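Local coordinates for CrmK (Actinoalloteichus sp. WH1-2216-6, PDB 5I1V), which is an oxidase with covalently bound FAD, involved in recycling shunt products in caerulomycin biosynthesis, probably by oxidising them, at residues V338-K343 with F403-W408; A366-P371 with E415-W420; S259-L264 with E292-W297; S222-R227 with I284-P289. One frame throughout, in Å; residues are numbered along the deposited sequence.

Contact 1. Residues V338-K343 with F403-W408; sequences VRRKVK and FYMVAW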
# COMPACT_ATOMS: atom_id res chain seq x y z
N VAL A 338 11.34 -5.56 8.27
CA VAL A 338 11.35 -7.03 8.21
C VAL A 338 12.63 -7.59 7.61
O VAL A 338 13.11 -7.10 6.56
CB VAL A 338 10.16 -7.53 7.38
CG1 VAL A 338 10.15 -9.04 7.26
CG2 VAL A 338 8.87 -7.03 8.01
N ARG A 339 13.15 -8.62 8.24
CA ARG A 339 14.34 -9.33 7.75
C ARG A 339 13.86 -10.53 6.94
O ARG A 339 12.86 -11.17 7.30
CB ARG A 339 15.22 -9.72 8.93
CG ARG A 339 15.67 -8.56 9.80
CD ARG A 339 16.38 -9.00 11.08
NE ARG A 339 17.78 -9.38 10.86
CZ ARG A 339 18.80 -8.53 10.78
NH1 ARG A 339 18.61 -7.22 10.87
NH2 ARG A 339 20.02 -8.97 10.55
N ARG A 340 14.54 -10.84 5.84
CA ARG A 340 14.04 -11.85 4.88
C ARG A 340 15.12 -12.63 4.23
O ARG A 340 16.23 -12.13 4.04
CB ARG A 340 13.26 -11.22 3.72
CG ARG A 340 12.33 -10.09 4.09
CD ARG A 340 11.75 -9.41 2.85
NE ARG A 340 10.87 -8.31 3.27
CZ ARG A 340 9.62 -8.47 3.67
NH1 ARG A 340 8.91 -7.43 4.08
NH2 ARG A 340 9.07 -9.69 3.70
N LYS A 341 14.77 -13.84 3.79
CA LYS A 341 15.57 -14.60 2.88
C LYS A 341 14.62 -15.28 1.87
O LYS A 341 13.59 -15.86 2.24
CB LYS A 341 16.39 -15.63 3.64
CG LYS A 341 17.25 -16.57 2.81
CD LYS A 341 18.44 -15.89 2.18
CE LYS A 341 19.26 -16.86 1.33
NZ LYS A 341 19.97 -16.17 0.19
N VAL A 342 14.94 -15.20 0.58
CA VAL A 342 14.09 -15.81 -0.46
C VAL A 342 14.93 -16.75 -1.31
O VAL A 342 16.15 -16.60 -1.43
CB VAL A 342 13.39 -14.80 -1.38
CG1 VAL A 342 12.41 -13.94 -0.59
CG2 VAL A 342 14.45 -13.98 -2.16
N LYS A 343 14.28 -17.78 -1.84
CA LYS A 343 14.89 -18.66 -2.80
C LYS A 343 13.85 -18.98 -3.90
O LYS A 343 12.66 -18.76 -3.73
CB LYS A 343 15.38 -19.96 -2.12
CG LYS A 343 16.43 -19.75 -1.04
CD LYS A 343 16.92 -21.08 -0.47
CE LYS A 343 18.09 -20.89 0.46
NZ LYS A 343 19.38 -21.04 -0.28
N PHE A 403 8.82 -20.68 -5.03
CA PHE A 403 9.36 -19.58 -4.29
C PHE A 403 9.40 -20.06 -2.83
O PHE A 403 8.50 -20.78 -2.40
CB PHE A 403 8.39 -18.41 -4.49
CG PHE A 403 8.73 -17.19 -3.71
CD1 PHE A 403 9.89 -16.47 -4.00
CD2 PHE A 403 7.89 -16.73 -2.72
CE1 PHE A 403 10.20 -15.33 -3.28
CE2 PHE A 403 8.20 -15.58 -2.00
CZ PHE A 403 9.36 -14.88 -2.28
N TYR A 404 10.45 -19.68 -2.10
CA TYR A 404 10.66 -20.02 -0.71
C TYR A 404 10.93 -18.71 0.01
O TYR A 404 11.67 -17.86 -0.53
CB TYR A 404 11.90 -20.87 -0.52
CG TYR A 404 11.88 -22.17 -1.25
CD1 TYR A 404 11.89 -22.24 -2.64
CD2 TYR A 404 11.88 -23.38 -0.55
CE1 TYR A 404 11.89 -23.46 -3.31
CE2 TYR A 404 11.85 -24.59 -1.21
CZ TYR A 404 11.85 -24.64 -2.57
OH TYR A 404 11.89 -25.89 -3.17
N MET A 405 10.31 -18.51 1.16
CA MET A 405 10.53 -17.30 1.93
C MET A 405 10.43 -17.54 3.46
O MET A 405 9.69 -18.42 3.91
CB MET A 405 9.63 -16.18 1.40
CG MET A 405 8.53 -15.61 2.27
SD MET A 405 8.76 -13.84 2.74
CE MET A 405 9.51 -13.06 1.31
N VAL A 406 11.27 -16.81 4.20
CA VAL A 406 11.20 -16.70 5.66
C VAL A 406 11.32 -15.22 5.92
O VAL A 406 12.11 -14.52 5.23
CB VAL A 406 12.32 -17.45 6.43
CG1 VAL A 406 12.11 -18.93 6.40
CG2 VAL A 406 13.68 -17.18 5.84
N ALA A 407 10.42 -14.72 6.77
CA ALA A 407 10.40 -13.31 7.20
C ALA A 407 10.37 -13.25 8.72
O ALA A 407 9.65 -14.01 9.37
CB ALA A 407 9.24 -12.60 6.62
N TRP A 408 11.18 -12.38 9.30
CA TRP A 408 11.24 -12.25 10.75
C TRP A 408 11.71 -10.84 11.13
O TRP A 408 12.06 -10.02 10.26
CB TRP A 408 12.14 -13.34 11.34
CG TRP A 408 13.60 -13.20 11.05
CD1 TRP A 408 14.53 -12.71 11.89
CD2 TRP A 408 14.28 -13.54 9.85
NE1 TRP A 408 15.76 -12.74 11.32
CE2 TRP A 408 15.64 -13.23 10.04
CE3 TRP A 408 13.89 -14.07 8.61
CZ2 TRP A 408 16.62 -13.47 9.08
CZ3 TRP A 408 14.85 -14.29 7.64
CH2 TRP A 408 16.20 -14.00 7.88
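Arg-339 N donates to Trp-408 O over 2.7 Å, the shortest of six backbone bonds that join the two strands. The returning bond, from Trp-408 N to Arg-339 O, completes this pair, and the same reciprocal hydrogen bonding recurs at Lys-341 with Val-406 and at Lys-343 with Tyr-404. The segment axes run antiparallel at 171°. Alternation sorts the side chains onto two faces. On one, Trp-408 has its CG between the backbone N and the carbonyl carbon (chi1 70°), which turns the indole across to the neighbouring strand. Arg-339 CB sits over its five-membered ring, 3.9 Å from the centroid and 18° off the normal. Outside the segments, Asp-414 joins the same two residues: one carboxylate oxygen takes the Trp-408 NE1 bond and the other the salt bridge from Arg-339. An alanine in place of Trp-408 is likely to uncover Arg-339 CB and leave Asp-414 without its indole donor. On the other face, Val-342 CG1 touches Met-405 CE at 3.6 Å and meets Phe-403 CZ at an equal 3.6 Å. Farther along, Val-338 CG1 reaches Ala-407 CB at 3.7 Å. Arg-340 shares this face, its side chain about 6 Å from the bound FAD and in a salt bridge with Asp-23. The ladder is a regular antiparallel pair within a larger sheet, with one face turned to the flavin site and the other covered by helix 414-428.

Contact 2. Residues A366-P371 with E415-W420; sequences ADYHCP and EEHLRW
Tyr-368 OH and His-417 ND1 lie 2.8 Å apart in a hydrogen bond, the one polar bond between the loop 366-371 and the helix segment 415-420. The hydroxyl comes to the imidazole at its edge, near the ring plane, and the two rings stand at 78° to each other, rim to rim. Trp-420 uses a face of the same phenol: its five-membered ring forms an offset stack with centroids 3.9 Å apart and planes inclined by only 5°. Beside that stack, Trp-420 CB is 3.8 Å from the phenol centroid and adds a CH-pi contact over the same ring. Tyr-368 reaches both partners because its CG stands anti to the backbone N (chi1 179°), carrying the ring from the loop to the helix. Cys-370 CB packs at 3.8 Å from His-417 CE1, while its sulfur approaches the imidazole obliquely. In the next shell, His-417 NE2 is hydrogen-bonded to Glu-413 and Trp-420 NE1 to the carbonyl of His-362, fixing the rotation of both rings. His-272 meets the Tyr-368 ring edge-to-face, extending the aromatic cluster. Chemically, the imidazole is held through both nitrogens, between a buried phenol and a carboxylate; the negative charge of Glu-413 would probably polarise it and so strengthen the hold on Tyr-368.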
# COMPACT_ATOMS: atom_id res chain seq x y z
N ALA A 366 8.48 -29.38 14.42
CA ALA A 366 7.99 -28.61 15.58
C ALA A 366 9.08 -27.85 16.35
O ALA A 366 8.78 -26.99 17.15
CB ALA A 366 7.19 -29.51 16.51
N ASP A 367 10.34 -28.15 16.11
CA ASP A 367 11.43 -27.39 16.75
C ASP A 367 11.69 -26.02 16.08
O ASP A 367 12.66 -25.33 16.38
CB ASP A 367 12.72 -28.24 16.79
CG ASP A 367 13.31 -28.53 15.39
OD1 ASP A 367 12.78 -28.00 14.39
OD2 ASP A 367 14.30 -29.28 15.28
N TYR A 368 10.82 -25.63 15.15
CA TYR A 368 10.98 -24.35 14.44
C TYR A 368 9.68 -23.60 14.60
O TYR A 368 8.62 -24.19 14.70
CB TYR A 368 11.28 -24.62 12.97
CG TYR A 368 11.44 -23.37 12.11
CD1 TYR A 368 12.54 -22.54 12.26
CD2 TYR A 368 10.49 -23.05 11.15
CE1 TYR A 368 12.69 -21.40 11.48
CE2 TYR A 368 10.63 -21.91 10.36
CZ TYR A 368 11.73 -21.08 10.53
OH TYR A 368 11.90 -19.93 9.75
N HIS A 369 9.74 -22.28 14.65
CA HIS A 369 8.52 -21.49 14.69
C HIS A 369 8.69 -20.25 13.82
O HIS A 369 9.62 -19.46 13.99
CB HIS A 369 8.13 -21.13 16.13
CG HIS A 369 6.97 -20.19 16.22
ND1 HIS A 369 7.08 -18.83 15.98
CD2 HIS A 369 5.66 -20.40 16.53
CE1 HIS A 369 5.90 -18.26 16.13
NE2 HIS A 369 5.02 -19.19 16.46
N CYS A 370 7.82 -20.11 12.83
CA CYS A 370 7.81 -18.92 12.02
C CYS A 370 6.63 -19.01 11.09
O CYS A 370 6.66 -19.73 10.08
CB CYS A 370 9.13 -18.76 11.28
SG CYS A 370 9.21 -17.36 10.15
N PRO A 371 5.54 -18.33 11.45
CA PRO A 371 4.33 -18.43 10.66
C PRO A 371 4.50 -17.78 9.27
O PRO A 371 3.68 -18.04 8.39
CB PRO A 371 3.29 -17.64 11.49
CG PRO A 371 3.90 -17.42 12.81
CD PRO A 371 5.39 -17.46 12.62
N GLU A 415 20.20 -16.76 12.44
CA GLU A 415 20.80 -18.07 12.21
C GLU A 415 19.76 -19.18 12.03
O GLU A 415 19.96 -20.02 11.20
CB GLU A 415 21.80 -18.46 13.32
CG GLU A 415 23.23 -17.96 13.06
CD GLU A 415 24.27 -18.53 14.04
OE1 GLU A 415 23.88 -18.95 15.16
OE2 GLU A 415 25.49 -18.54 13.69
N GLU A 416 18.65 -19.15 12.75
CA GLU A 416 17.74 -20.29 12.74
C GLU A 416 16.80 -20.20 11.53
O GLU A 416 16.51 -21.22 10.89
CB GLU A 416 16.98 -20.41 14.06
CG GLU A 416 15.68 -19.64 14.17
CD GLU A 416 15.27 -19.35 15.62
OE1 GLU A 416 16.06 -18.72 16.37
OE2 GLU A 416 14.13 -19.73 16.00
N HIS A 417 16.37 -18.99 11.18
CA HIS A 417 15.62 -18.78 9.93
C HIS A 417 16.43 -19.07 8.70
O HIS A 417 15.94 -19.70 7.80
CB HIS A 417 15.05 -17.39 9.87
CG HIS A 417 14.14 -17.10 11.01
ND1 HIS A 417 13.08 -17.91 11.31
CD2 HIS A 417 14.19 -16.16 11.97
CE1 HIS A 417 12.48 -17.45 12.39
NE2 HIS A 417 13.12 -16.37 12.80
N LEU A 418 17.69 -18.62 8.65
CA LEU A 418 18.53 -18.89 7.49
C LEU A 418 18.80 -20.37 7.41
O LEU A 418 18.79 -20.98 6.33
CB LEU A 418 19.87 -18.12 7.57
CG LEU A 418 19.80 -16.59 7.33
CD1 LEU A 418 21.09 -15.94 7.74
CD2 LEU A 418 19.54 -16.35 5.85
N ARG A 419 19.02 -20.98 8.57
CA ARG A 419 19.24 -22.42 8.55
C ARG A 419 18.00 -23.16 8.04
O ARG A 419 18.14 -24.04 7.21
CB ARG A 419 19.76 -22.96 9.89
CG ARG A 419 20.06 -24.46 9.85
CD ARG A 419 20.79 -25.00 11.11
NE ARG A 419 20.13 -24.60 12.35
CZ ARG A 419 20.52 -23.60 13.16
NH1 ARG A 419 21.60 -22.86 12.89
NH2 ARG A 419 19.82 -23.34 14.26
N TRP A 420 16.79 -22.77 8.45
CA TRP A 420 15.57 -23.49 8.03
C TRP A 420 15.34 -23.47 6.50
O TRP A 420 15.10 -24.51 5.88
CB TRP A 420 14.33 -22.93 8.74
CG TRP A 420 13.08 -23.68 8.36
CD1 TRP A 420 12.61 -24.83 8.95
CD2 TRP A 420 12.19 -23.39 7.28
NE1 TRP A 420 11.46 -25.26 8.29
CE2 TRP A 420 11.18 -24.38 7.27
CE3 TRP A 420 12.12 -22.36 6.31
CZ2 TRP A 420 10.15 -24.39 6.35
CZ3 TRP A 420 11.10 -22.39 5.38
CH2 TRP A 420 10.12 -23.39 5.41

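Contact 3. Residues S259-L264 with E292-W297; sequences SPNIGL and EERMSW
Two overlapping type I turns, begun by an ST turn, bring Pro-260 and Asn-261 against Arg-294 of helix 291-303. In the ST turn Ser-259 OG accepts from Asn-261 N at 2.8 Å, which helps set the direction of the loop. Arg-294 NH1 then donates to Asn-261 OD1 over 2.8 Å with an angle of 153° at the hydrogen. The oxygen lies close to the guanidinium plane, whereas the donor stands 45° out of the carbonyl plane of the amide, away from a lone-pair direction. The guanidinium is also sandwiched: Pro-260 CB sits 3.4 Å above one face, offset toward the rim, and Trp-297 CZ3 lies 3.8 Å from the plane over the opposite face. Its extended chain, straight from CG to NE, reaches from the helix to the loop, and Arg-294 NE is hydrogen-bonded to Pro-289. A water donates to Arg-294 O at 2.9 Å and more weakly to Asn-261 OD1, linking the amide to the helix backbone. With a leucine at Arg-294, Asn-261 OD1 would probably lose its charged donor and Pro-260 its flat partner. Toward the sheet, Leu-264 CG touches Met-295 CE at 4.0 Å, and both side chains also meet Ile-284. The whole is a loop-to-helix junction in a domain of antiparallel sheet covered by helices, where the turns leading into strand 265-271 pack beside one of those helices.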
# COMPACT_ATOMS: atom_id res chain seq x y z
N SER A 259 -4.80 -25.18 -23.61
CA SER A 259 -5.68 -25.61 -22.55
C SER A 259 -6.90 -24.69 -22.42
O SER A 259 -6.73 -23.48 -22.29
CB SER A 259 -4.96 -25.62 -21.20
OG SER A 259 -5.94 -25.76 -20.17
N PRO A 260 -8.12 -25.26 -22.38
CA PRO A 260 -9.31 -24.48 -22.03
C PRO A 260 -9.33 -23.95 -20.58
O PRO A 260 -10.21 -23.13 -20.22
CB PRO A 260 -10.46 -25.46 -22.27
CG PRO A 260 -9.84 -26.81 -22.02
CD PRO A 260 -8.45 -26.70 -22.55
N ASN A 261 -8.37 -24.38 -19.76
CA ASN A 261 -8.19 -23.82 -18.45
C ASN A 261 -6.99 -22.82 -18.34
O ASN A 261 -6.62 -22.45 -17.23
CB ASN A 261 -8.05 -24.92 -17.41
CG ASN A 261 -9.19 -25.92 -17.47
OD1 ASN A 261 -10.33 -25.55 -17.24
ND2 ASN A 261 -8.88 -27.17 -17.80
N ILE A 262 -6.46 -22.32 -19.45
CA ILE A 262 -5.23 -21.52 -19.35
C ILE A 262 -5.46 -20.22 -18.60
O ILE A 262 -4.53 -19.69 -17.97
CB ILE A 262 -4.54 -21.29 -20.71
CG1 ILE A 262 -3.12 -20.72 -20.53
CG2 ILE A 262 -5.42 -20.44 -21.65
CD1 ILE A 262 -2.18 -21.58 -19.70
N GLY A 263 -6.70 -19.75 -18.62
CA GLY A 263 -7.08 -18.53 -17.95
C GLY A 263 -7.15 -18.66 -16.45
O GLY A 263 -7.14 -17.65 -15.76
N LEU A 264 -7.21 -19.89 -15.95
CA LEU A 264 -7.19 -20.11 -14.51
C LEU A 264 -5.76 -20.03 -13.95
O LEU A 264 -4.88 -20.80 -14.32
CB LEU A 264 -7.89 -21.42 -14.17
CG LEU A 264 -8.39 -21.71 -12.75
CD1 LEU A 264 -9.27 -22.96 -12.73
CD2 LEU A 264 -7.22 -21.87 -11.81
N GLU A 292 -17.03 -20.56 -14.24
CA GLU A 292 -17.43 -20.89 -12.89
C GLU A 292 -17.31 -22.40 -12.62
O GLU A 292 -16.80 -22.82 -11.59
CB GLU A 292 -18.86 -20.41 -12.68
CG GLU A 292 -19.27 -20.28 -11.25
CD GLU A 292 -20.49 -19.38 -11.07
OE1 GLU A 292 -21.14 -18.98 -12.07
OE2 GLU A 292 -20.79 -19.08 -9.91
N GLU A 293 -17.75 -23.21 -13.59
CA GLU A 293 -17.63 -24.66 -13.53
C GLU A 293 -16.21 -25.13 -13.60
O GLU A 293 -15.85 -26.14 -12.96
CB GLU A 293 -18.39 -25.34 -14.67
CG GLU A 293 -19.78 -25.83 -14.29
CD GLU A 293 -20.31 -26.91 -15.22
OE1 GLU A 293 -20.58 -28.04 -14.74
OE2 GLU A 293 -20.44 -26.65 -16.44
N ARG A 294 -15.40 -24.45 -14.41
CA ARG A 294 -13.99 -24.81 -14.55
C ARG A 294 -13.27 -24.66 -13.22
O ARG A 294 -12.41 -25.48 -12.86
CB ARG A 294 -13.32 -23.99 -15.65
CG ARG A 294 -13.75 -24.46 -17.02
CD ARG A 294 -13.14 -23.72 -18.21
NE ARG A 294 -13.64 -24.42 -19.39
CZ ARG A 294 -13.23 -25.63 -19.77
NH1 ARG A 294 -12.22 -26.24 -19.15
NH2 ARG A 294 -13.79 -26.21 -20.80
N MET A 295 -13.63 -23.62 -12.47
CA MET A 295 -13.04 -23.41 -11.16
C MET A 295 -13.50 -24.55 -10.21
O MET A 295 -12.72 -25.04 -9.42
CB MET A 295 -13.48 -22.06 -10.60
CG MET A 295 -12.97 -21.76 -9.19
SD MET A 295 -11.17 -21.59 -9.06
CE MET A 295 -10.90 -20.07 -10.03
N SER A 296 -14.77 -24.94 -10.30
CA SER A 296 -15.28 -26.10 -9.49
C SER A 296 -14.53 -27.38 -9.79
O SER A 296 -14.16 -28.09 -8.86
CB SER A 296 -16.77 -26.30 -9.72
OG SER A 296 -17.49 -25.23 -9.10
N TRP A 297 -14.32 -27.66 -11.08
CA TRP A 297 -13.59 -28.85 -11.52
C TRP A 297 -12.20 -28.86 -10.96
O TRP A 297 -11.71 -29.90 -10.50
CB TRP A 297 -13.49 -28.97 -13.05
CG TRP A 297 -14.79 -29.18 -13.71
CD1 TRP A 297 -15.93 -29.73 -13.15
CD2 TRP A 297 -15.12 -28.86 -15.07
NE1 TRP A 297 -16.95 -29.73 -14.08
CE2 TRP A 297 -16.47 -29.21 -15.26
CE3 TRP A 297 -14.40 -28.31 -16.14
CZ2 TRP A 297 -17.13 -29.02 -16.49
CZ3 TRP A 297 -15.05 -28.10 -17.36
CH2 TRP A 297 -16.39 -28.48 -17.53
O HOH W 1 -11.01 -26.91 -14.95

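Contact 4. Residues S222-R227 with I284-P289; sequences SFHVAR and IPVDVP
Val-286 N donates to Ser-222 O at 2.9 Å, and the angle of 172° at the hydrogen makes this bond nearly straight. One step along, His-224 and Ile-284 form a hydrogen-bonded antiparallel pair: His-224 N reaches Ile-284 O at 2.9 Å, and Ile-284 N answers to His-224 O at 3.1 Å. Between these bonds Phe-223 and Pro-285 make a non-hydrogen-bonded pair. A proline, which has no N-H, costs the ladder nothing at this position, and its ring packs on Phe-223. Pro-285 CA lies over one face of the Phe-223 ring, 4.2 Å from the centroid, while Pro-285 CG runs alongside at 3.7 Å from Phe-223 CE2. A second CH-pi contact is tighter. Val-286 CG2 stands over a face of the His-224 imidazole, 3.6 Å from the centroid and 16° off the normal. The methyl gets there because it is anti to the carbonyl carbon of Val-286, and it also presses on Ser-222 OG at 3.4 Å. From Pro-285 to Val-288 the chain bends through a type I turn with a weak closing bond, and beyond Val-286 it leaves strand 222-231. Within the sheet, strand 222-231 lies between strands 277-285 and 311-318, and Phe-223 is hydrogen-bonded through its backbone to Leu-317 on the latter. Helix 291-303 covers the side of His-224 and Ile-284, through Ala-291, Arg-294 and Met-295, whereas Phe-223 and Val-225 reach Thr-322 of helix 319-326.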
# COMPACT_ATOMS: atom_id res chain seq x y z
N SER A 222 -13.48 -8.94 -15.31
CA SER A 222 -13.72 -9.44 -13.96
C SER A 222 -13.44 -10.91 -13.90
O SER A 222 -13.33 -11.56 -14.96
CB SER A 222 -15.13 -9.09 -13.47
OG SER A 222 -16.08 -9.96 -13.97
N PHE A 223 -13.24 -11.37 -12.66
CA PHE A 223 -12.73 -12.68 -12.33
C PHE A 223 -13.58 -13.33 -11.24
O PHE A 223 -14.05 -12.65 -10.32
CB PHE A 223 -11.32 -12.56 -11.74
CG PHE A 223 -10.28 -12.32 -12.78
CD1 PHE A 223 -10.18 -11.09 -13.36
CD2 PHE A 223 -9.44 -13.33 -13.20
CE1 PHE A 223 -9.26 -10.86 -14.37
CE2 PHE A 223 -8.52 -13.11 -14.19
CZ PHE A 223 -8.42 -11.86 -14.78
N HIS A 224 -13.71 -14.63 -11.34
CA HIS A 224 -14.16 -15.45 -10.22
C HIS A 224 -12.93 -15.80 -9.40
O HIS A 224 -11.92 -16.27 -9.97
CB HIS A 224 -14.78 -16.77 -10.71
CG HIS A 224 -16.04 -16.60 -11.49
ND1 HIS A 224 -17.21 -16.15 -10.91
CD2 HIS A 224 -16.33 -16.84 -12.79
CE1 HIS A 224 -18.16 -16.11 -11.83
NE2 HIS A 224 -17.66 -16.52 -12.97
N VAL A 225 -13.01 -15.65 -8.08
CA VAL A 225 -11.88 -15.80 -7.20
C VAL A 225 -12.25 -16.87 -6.18
O VAL A 225 -13.38 -16.95 -5.75
CB VAL A 225 -11.55 -14.47 -6.49
CG1 VAL A 225 -10.40 -14.67 -5.52
CG2 VAL A 225 -11.22 -13.34 -7.51
N ALA A 226 -11.31 -17.73 -5.86
CA ALA A 226 -11.50 -18.72 -4.82
C ALA A 226 -10.30 -18.66 -3.89
O ALA A 226 -9.15 -18.67 -4.34
CB ALA A 226 -11.62 -20.11 -5.43
N ARG A 227 -10.58 -18.62 -2.60
CA ARG A 227 -9.54 -18.57 -1.60
C ARG A 227 -9.83 -19.78 -0.71
O ARG A 227 -10.95 -20.01 -0.29
CB ARG A 227 -9.58 -17.24 -0.87
CG ARG A 227 -9.80 -16.05 -1.83
CD ARG A 227 -8.89 -14.85 -1.60
NE ARG A 227 -9.15 -14.26 -0.30
CZ ARG A 227 -8.24 -13.94 0.62
NH1 ARG A 227 -6.93 -14.09 0.39
NH2 ARG A 227 -8.64 -13.43 1.79
N ILE A 284 -10.06 -16.92 -12.32
CA ILE A 284 -10.34 -17.23 -13.71
C ILE A 284 -11.25 -16.15 -14.23
O ILE A 284 -12.19 -15.75 -13.56
CB ILE A 284 -10.98 -18.62 -13.89
CG1 ILE A 284 -11.00 -19.05 -15.37
CG2 ILE A 284 -12.33 -18.69 -13.21
CD1 ILE A 284 -11.50 -20.48 -15.63
N PRO A 285 -10.97 -15.63 -15.42
CA PRO A 285 -11.89 -14.61 -15.90
C PRO A 285 -13.34 -15.10 -16.07
O PRO A 285 -13.58 -16.25 -16.45
CB PRO A 285 -11.31 -14.22 -17.26
CG PRO A 285 -9.87 -14.66 -17.22
CD PRO A 285 -9.89 -15.90 -16.37
N VAL A 286 -14.29 -14.21 -15.81
CA VAL A 286 -15.70 -14.57 -15.85
C VAL A 286 -16.11 -14.90 -17.30
O VAL A 286 -17.02 -15.70 -17.51
CB VAL A 286 -16.56 -13.41 -15.27
CG1 VAL A 286 -18.04 -13.56 -15.61
CG2 VAL A 286 -16.38 -13.33 -13.77
N ASP A 287 -15.42 -14.31 -18.27
CA ASP A 287 -15.76 -14.48 -19.68
C ASP A 287 -15.15 -15.72 -20.37
O ASP A 287 -15.31 -15.90 -21.56
CB ASP A 287 -15.42 -13.20 -20.48
CG ASP A 287 -13.91 -12.90 -20.56
OD1 ASP A 287 -13.11 -13.35 -19.71
OD2 ASP A 287 -13.50 -12.16 -21.50
N VAL A 288 -14.44 -16.56 -19.62
CA VAL A 288 -13.95 -17.83 -20.16
C VAL A 288 -15.17 -18.75 -20.31
O VAL A 288 -16.02 -18.75 -19.45
CB VAL A 288 -12.88 -18.48 -19.24
CG1 VAL A 288 -12.65 -19.96 -19.56
CG2 VAL A 288 -11.58 -17.73 -19.38
N PRO A 289 -15.25 -19.51 -21.40
CA PRO A 289 -16.32 -20.51 -21.47
C PRO A 289 -16.42 -21.44 -20.24
O PRO A 289 -15.46 -22.13 -19.90
CB PRO A 289 -15.94 -21.31 -22.72
CG PRO A 289 -15.23 -20.31 -23.60
CD PRO A 289 -14.68 -19.22 -22.72

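How the contacts relate
The four contacts form two clusters. Contacts 1 and 2 have centres 11 Å apart and touch: Val-406 CG1 lies 3.4 Å from Trp-420 CE3, and the rings of Trp-408 and His-417 meet. Contacts 3 and 4 are closer still, with centres 8 Å apart and a hydrogen bond from Arg-294 NE to Pro-289 O at 3.0 Å. In each cluster the segments alternate along the chain, and a strand is followed by the helix that packs on it. Contacts 1 and 4 belong to the same antiparallel sheet, though their centres are 30 Å apart. Contact 1 comes nearest the cofactor, the Arg-340 side chain about 6 Å from FAD; the others lie away from the FAD-binding residues.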